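Local coordinates for ankyrin repeat and SAM domain-containing protein 4B (Mus musculus, PDB 5F3X), which probably acts as a scaffold, its SAM domain and C-terminal PDZ-binding motif serving protein-protein interaction, at residues B[26-31]-B[49-54]; B[41-46]-B[55-60]. All blocks are in the same frame, centred on the assembly; numbering follows the deposited sequence.

Contact 1: residues B[26-31]-B[49-54]; sequences PIFMRE and IHMQLG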
loop_
_atom_site.group_PDB
_atom_site.type_symbol
_atom_site.label_atom_id
_atom_site.label_comp_id
_atom_site.label_asym_id
_atom_site.label_seq_id
_atom_site.Cartn_x
_atom_site.Cartn_y
_atom_site.Cartn_z
ATOM N N PRO B 26 -13.515 17.137 18.478
ATOM C CA PRO B 26 -14.300 18.381 18.539
ATOM C C PRO B 26 -13.568 19.563 19.174
ATOM O O PRO B 26 -13.826 20.699 18.760
ATOM C CB PRO B 26 -15.549 17.977 19.338
ATOM C CG PRO B 26 -15.199 16.716 20.012
ATOM C CD PRO B 26 -14.231 16.019 19.120
ATOM N N ILE B 27 -12.660 19.351 20.142
ATOM C CA ILE B 27 -11.925 20.486 20.709
ATOM C C ILE B 27 -10.817 20.938 19.762
ATOM O O ILE B 27 -10.606 22.143 19.571
ATOM C CB ILE B 27 -11.372 20.170 22.113
ATOM C CG1 ILE B 27 -10.647 21.387 22.710
ATOM C CG2 ILE B 27 -10.365 19.050 22.075
ATOM C CD1 ILE B 27 -11.510 22.407 23.431
ATOM N N PHE B 28 -10.105 20.002 19.133
ATOM C CA PHE B 28 -9.090 20.414 18.170
ATOM C C PHE B 28 -9.702 21.205 17.027
ATOM O O PHE B 28 -9.073 22.125 16.496
ATOM C CB PHE B 28 -8.340 19.207 17.612
ATOM C CG PHE B 28 -7.364 18.618 18.562
ATOM C CD1 PHE B 28 -7.458 18.863 19.915
ATOM C CD2 PHE B 28 -6.337 17.826 18.105
ATOM C CE1 PHE B 28 -6.544 18.317 20.804
ATOM C CE2 PHE B 28 -5.424 17.279 18.984
ATOM C CZ PHE B 28 -5.526 17.527 20.336
ATOM N N MET B 29 -10.920 20.875 16.629
ATOM C CA MET B 29 -11.498 21.614 15.518
ATOM C C MET B 29 -11.935 23.006 15.949
ATOM O O MET B 29 -11.769 23.969 15.195
ATOM C CB MET B 29 -12.649 20.822 14.911
ATOM C CG MET B 29 -12.146 19.668 14.062
ATOM S SD MET B 29 -13.450 18.824 13.170
ATOM C CE MET B 29 -14.325 17.996 14.521
ATOM N N ARG B 30 -12.476 23.147 17.161
ATOM C CA ARG B 30 -12.866 24.478 17.609
ATOM C C ARG B 30 -11.643 25.378 17.721
ATOM O O ARG B 30 -11.731 26.581 17.444
ATOM C CB ARG B 30 -13.632 24.400 18.938
ATOM N N GLU B 31 -10.490 24.810 18.075
ATOM C CA GLU B 31 -9.248 25.567 18.124
ATOM C C GLU B 31 -8.559 25.642 16.771
ATOM O O GLU B 31 -7.456 26.192 16.683
ATOM C CB GLU B 31 -8.294 24.973 19.167
ATOM C CG GLU B 31 -8.799 25.045 20.602
ATOM C CD GLU B 31 -8.931 26.469 21.127
ATOM O OE1 GLU B 31 -8.234 27.379 20.609
ATOM O OE2 GLU B 31 -9.740 26.679 22.064
ATOM N N ILE B 49 -5.446 24.397 26.309
ATOM C CA ILE B 49 -6.790 24.014 25.893
ATOM C C ILE B 49 -7.369 22.996 26.861
ATOM O O ILE B 49 -8.317 22.283 26.519
ATOM C CB ILE B 49 -6.839 23.522 24.435
ATOM C CG1 ILE B 49 -5.870 22.361 24.199
ATOM C CG2 ILE B 49 -6.575 24.707 23.493
ATOM C CD1 ILE B 49 -6.033 21.694 22.855
ATOM N N HIS B 50 -6.739 22.850 28.035
ATOM C CA HIS B 50 -7.291 22.061 29.154
ATOM C C HIS B 50 -7.317 20.560 28.862
ATOM O O HIS B 50 -8.262 19.861 29.235
ATOM C CB HIS B 50 -8.702 22.522 29.540
ATOM C CG HIS B 50 -8.839 24.001 29.696
ATOM N ND1 HIS B 50 -8.657 24.639 30.907
ATOM C CD2 HIS B 50 -9.143 24.968 28.799
ATOM C CE1 HIS B 50 -8.834 25.938 30.742
ATOM N NE2 HIS B 50 -9.131 26.164 29.475
ATOM N N MET B 51 -6.289 20.060 28.185
ATOM C CA MET B 51 -6.074 18.622 28.093
ATOM C C MET B 51 -5.359 18.160 29.358
ATOM O O MET B 51 -4.364 18.766 29.770
ATOM C CB MET B 51 -5.259 18.284 26.841
ATOM C CG MET B 51 -5.046 16.798 26.625
ATOM S SD MET B 51 -4.659 16.380 24.918
ATOM C CE MET B 51 -5.835 17.425 24.076
ATOM N N GLN B 52 -5.870 17.111 29.990
ATOM C CA GLN B 52 -5.242 16.717 31.240
ATOM C C GLN B 52 -4.015 15.842 30.971
ATOM O O GLN B 52 -3.760 15.400 29.846
ATOM C CB GLN B 52 -6.253 16.007 32.141
ATOM C CG GLN B 52 -7.524 16.814 32.341
ATOM C CD GLN B 52 -8.021 16.815 33.775
ATOM O OE1 GLN B 52 -7.358 17.335 34.679
ATOM N NE2 GLN B 52 -9.199 16.227 33.994
ATOM N N LEU B 53 -3.277 15.554 32.046
ATOM C CA LEU B 53 -1.921 15.035 31.886
ATOM C C LEU B 53 -1.905 13.716 31.122
ATOM O O LEU B 53 -1.059 13.513 30.242
ATOM C CB LEU B 53 -1.252 14.875 33.252
ATOM C CG LEU B 53 0.133 14.220 33.310
ATOM C CD1 LEU B 53 1.111 14.871 32.361
ATOM C CD2 LEU B 53 0.658 14.338 34.707
ATOM N N GLY B 54 -2.847 12.822 31.418
ATOM C CA GLY B 54 -2.880 11.523 30.799
ATOM C C GLY B 54 -2.914 11.589 29.290
ATOM O O GLY B 54 -2.047 11.037 28.608
#

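Contact 2: residues B[41-46]-B[55-60]; sequences CSDEDL and PRKKVL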
loop_
_atom_site.group_PDB
_atom_site.type_symbol
_atom_site.label_atom_id
_atom_site.label_comp_id
_atom_site.label_asym_id
_atom_site.label_seq_id
_atom_site.Cartn_x
_atom_site.Cartn_y
_atom_site.Cartn_z
ATOM N N CYS B 41 2.511 21.680 18.592
ATOM C CA CYS B 41 2.023 21.896 19.948
ATOM C C CYS B 41 2.966 21.314 20.994
ATOM O O CYS B 41 3.529 20.217 20.828
ATOM C CB CYS B 41 0.627 21.298 20.125
ATOM S SG CYS B 41 -0.649 22.321 19.390
ATOM N N SER B 42 3.125 22.056 22.074
ATOM C CA SER B 42 3.908 21.588 23.198
ATOM C C SER B 42 2.988 21.054 24.282
ATOM O O SER B 42 1.767 21.262 24.264
ATOM C CB SER B 42 4.734 22.730 23.768
ATOM O OG SER B 42 3.827 23.648 24.350
ATOM N N ASP B 43 3.613 20.453 25.301
ATOM C CA ASP B 43 2.854 20.142 26.497
ATOM C C ASP B 43 2.115 21.377 27.008
ATOM O O ASP B 43 0.939 21.288 27.399
ATOM C CB ASP B 43 3.772 19.563 27.571
ATOM C CG ASP B 43 2.998 19.079 28.779
ATOM O OD1 ASP B 43 2.419 17.977 28.703
ATOM O OD2 ASP B 43 2.941 19.802 29.794
ATOM N N GLU B 44 2.766 22.556 26.984
ATOM C CA GLU B 44 2.058 23.707 27.541
ATOM C C GLU B 44 0.957 24.206 26.605
ATOM O O GLU B 44 -0.090 24.659 27.080
ATOM C CB GLU B 44 3.012 24.849 27.899
ATOM C CG GLU B 44 2.251 26.039 28.538
ATOM C CD GLU B 44 3.140 27.261 28.818
ATOM O OE1 GLU B 44 4.245 27.349 28.225
ATOM O OE2 GLU B 44 2.725 28.144 29.612
ATOM N N ASP B 45 1.147 24.097 25.288
ATOM C CA ASP B 45 0.058 24.397 24.363
ATOM C C ASP B 45 -1.181 23.563 24.687
ATOM O O ASP B 45 -2.305 24.082 24.722
ATOM C CB ASP B 45 0.514 24.145 22.927
ATOM C CG ASP B 45 1.418 25.241 22.399
ATOM O OD1 ASP B 45 1.054 26.432 22.521
ATOM O OD2 ASP B 45 2.505 24.911 21.876
ATOM N N LEU B 46 -0.988 22.263 24.951
ATOM C CA LEU B 46 -2.130 21.390 25.190
ATOM C C LEU B 46 -2.721 21.585 26.579
ATOM O O LEU B 46 -3.907 21.292 26.791
ATOM C CB LEU B 46 -1.735 19.928 24.980
ATOM C CG LEU B 46 -1.274 19.589 23.557
ATOM C CD1 LEU B 46 -0.680 18.201 23.486
ATOM C CD2 LEU B 46 -2.409 19.800 22.542
ATOM N N PRO B 55 -3.924 12.252 28.722
ATOM C CA PRO B 55 -3.977 12.313 27.254
ATOM C C PRO B 55 -2.909 13.198 26.663
ATOM O O PRO B 55 -2.499 12.960 25.526
ATOM C CB PRO B 55 -5.395 12.816 26.949
ATOM C CG PRO B 55 -6.011 13.164 28.230
ATOM C CD PRO B 55 -5.227 12.560 29.344
ATOM N N ARG B 56 -2.418 14.194 27.402
ATOM C CA ARG B 56 -1.288 14.978 26.911
ATOM C C ARG B 56 -0.111 14.072 26.597
ATOM O O ARG B 56 0.464 14.140 25.507
ATOM C CB ARG B 56 -0.892 16.034 27.939
ATOM C CG ARG B 56 -1.181 17.456 27.528
ATOM C CD ARG B 56 -1.431 18.340 28.736
ATOM N NE ARG B 56 -0.400 18.217 29.772
ATOM C CZ ARG B 56 -0.652 18.343 31.070
ATOM N NH1 ARG B 56 -1.888 18.589 31.465
ATOM N NH2 ARG B 56 0.316 18.212 31.976
ATOM N N LYS B 57 0.239 13.183 27.540
ATOM C CA LYS B 57 1.360 12.271 27.330
ATOM C C LYS B 57 1.109 11.345 26.143
ATOM O O LYS B 57 2.005 11.126 25.324
ATOM C CB LYS B 57 1.621 11.472 28.600
ATOM C CG LYS B 57 1.956 12.315 29.845
ATOM C CD LYS B 57 3.250 13.130 29.707
ATOM C CE LYS B 57 3.005 14.607 29.297
ATOM N NZ LYS B 57 4.180 15.185 28.602
ATOM N N LYS B 58 -0.109 10.811 26.014
ATOM C CA LYS B 58 -0.401 9.918 24.896
ATOM C C LYS B 58 -0.310 10.656 23.571
ATOM O O LYS B 58 0.310 10.164 22.623
ATOM C CB LYS B 58 -1.780 9.273 25.069
ATOM C CG LYS B 58 -1.785 8.090 26.048
ATOM C CD LYS B 58 -3.154 7.845 26.672
ATOM C CE LYS B 58 -3.064 6.700 27.674
ATOM N NZ LYS B 58 -4.420 6.235 28.114
ATOM N N VAL B 59 -0.911 11.847 23.490
ATOM C CA VAL B 59 -0.797 12.665 22.277
ATOM C C VAL B 59 0.668 12.944 21.949
ATOM O O VAL B 59 1.105 12.762 20.810
ATOM C CB VAL B 59 -1.583 13.982 22.417
ATOM C CG1 VAL B 59 -1.461 14.759 21.179
ATOM C CG2 VAL B 59 -3.038 13.729 22.625
ATOM N N LEU B 60 1.452 13.405 22.931
ATOM C CA LEU B 60 2.799 13.833 22.570
ATOM C C LEU B 60 3.683 12.644 22.257
ATOM O O LEU B 60 4.555 12.733 21.386
ATOM C CB LEU B 60 3.420 14.719 23.653
ATOM C CG LEU B 60 2.704 16.067 23.875
ATOM C CD1 LEU B 60 2.625 16.478 25.354
ATOM C CD2 LEU B 60 3.327 17.158 23.038
#

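Contact 1: residues B[26-31]-B[49-54]
The ring of F28 meets M51 at its edge: the terminal methyl CE lies close to the ring plane, with F28 CE1 and M51 CE 3.5 Å apart. I49 comes to the same ring carbon obliquely, its CD1 standing 4.0 Å from F28 CE1. M51 holds CG anti to the backbone N (chi1 -177°) and bends only at chi3, which carries its methyl across to the phenyl rim. Both I49 and M51 cross the F28 side chain at about a right angle, and CE1 is touched by two methyl groups from the facing segment. Around this core, the ring of F28 also packs on L12 and L16 of helix 11-18 and on I33, while M51 reaches F24. Toward the solvent, the aliphatic part of E31 runs past I49 in the opposite direction, E31 CG lying 3.7 Å from I49 CG2, and covers this gamma methyl on the beta branch. I27 adds a looser touch, its CD1 4.4 Å from I49 O. No hydrogen bond spans the two segments; the join is made by apolar packing. A Schellman motif, with H50 as its C-prime residue at positive phi, ends helix 43-48, and the chain then passes helix 25-30 on its way to helix 53-71. Such packing of short helices and connecting turns around a shared apolar core is characteristic of the SAM domain fold.

Contact 2: residues B[41-46]-B[55-60]
D43 and R56 form a salt bridge, with R56 NE donating to D43 OD1 over 3.0 Å in a nearly straight bond (169° at the hydrogen). The oxygen lies at the guanidinium edge, close to its plane, yet the donor stands above the carboxylate plane; the two planes are 72° apart, so this is a single-point grip. R56 NH1 also hydrogen-bonds to M51 O. K57 NZ gives the same D43 OD1 a second, weak bond at 3.3 Å, its chain bent at chi2 and chi3. With chi1 at -174°, the D43 carboxylate extends away from its own backbone N and toward helix 53-71, and OD2 has a weak bond from Q47.

A second group of contacts is apolar. The alkyl part of R56 slides along L46 in the opposite direction, R56 CG 3.6 Å from L46 CB. L46 and L60 meet tip to tip, L46 CD1 being 4.0 Å from L60 CG, and V59 CG1 borders the same methyl. Separately, L60 CD2 makes a van der Waals touch with C41 O.

S42 and D45 form the capping box of helix 43-48. A leucine in place of R56 would probably leave D43 with just the weak bonds from K57 and Q47, and M51 O without its guanidinium donor. Two cations around one carboxylate would probably favour its ionised form, and the network probably fastens the start of helix 43-48 against helix 53-71.

From the N terminus, the chain passes through helix 11-18 into 26-31, the first segment of contact 1, and then through helix 35-39 to 41-46, which opens contact 2. It next reaches 49-54, closing the loop of contact 1 across 17 residues, and runs straight on into 55-60, closing that of contact 2 across eight. The segments alternate, so the two loops cross. Their centres lie 9 Å apart, and M51 joins them: its N probably bonds to L46 O, its O to R56 NH1, and its sulfur packs on V59. Contact 1 ties helix 25-30 to the turn at 49-51, and contact 2 ties the start of helix 43-48 to the first turns of helix 53-71.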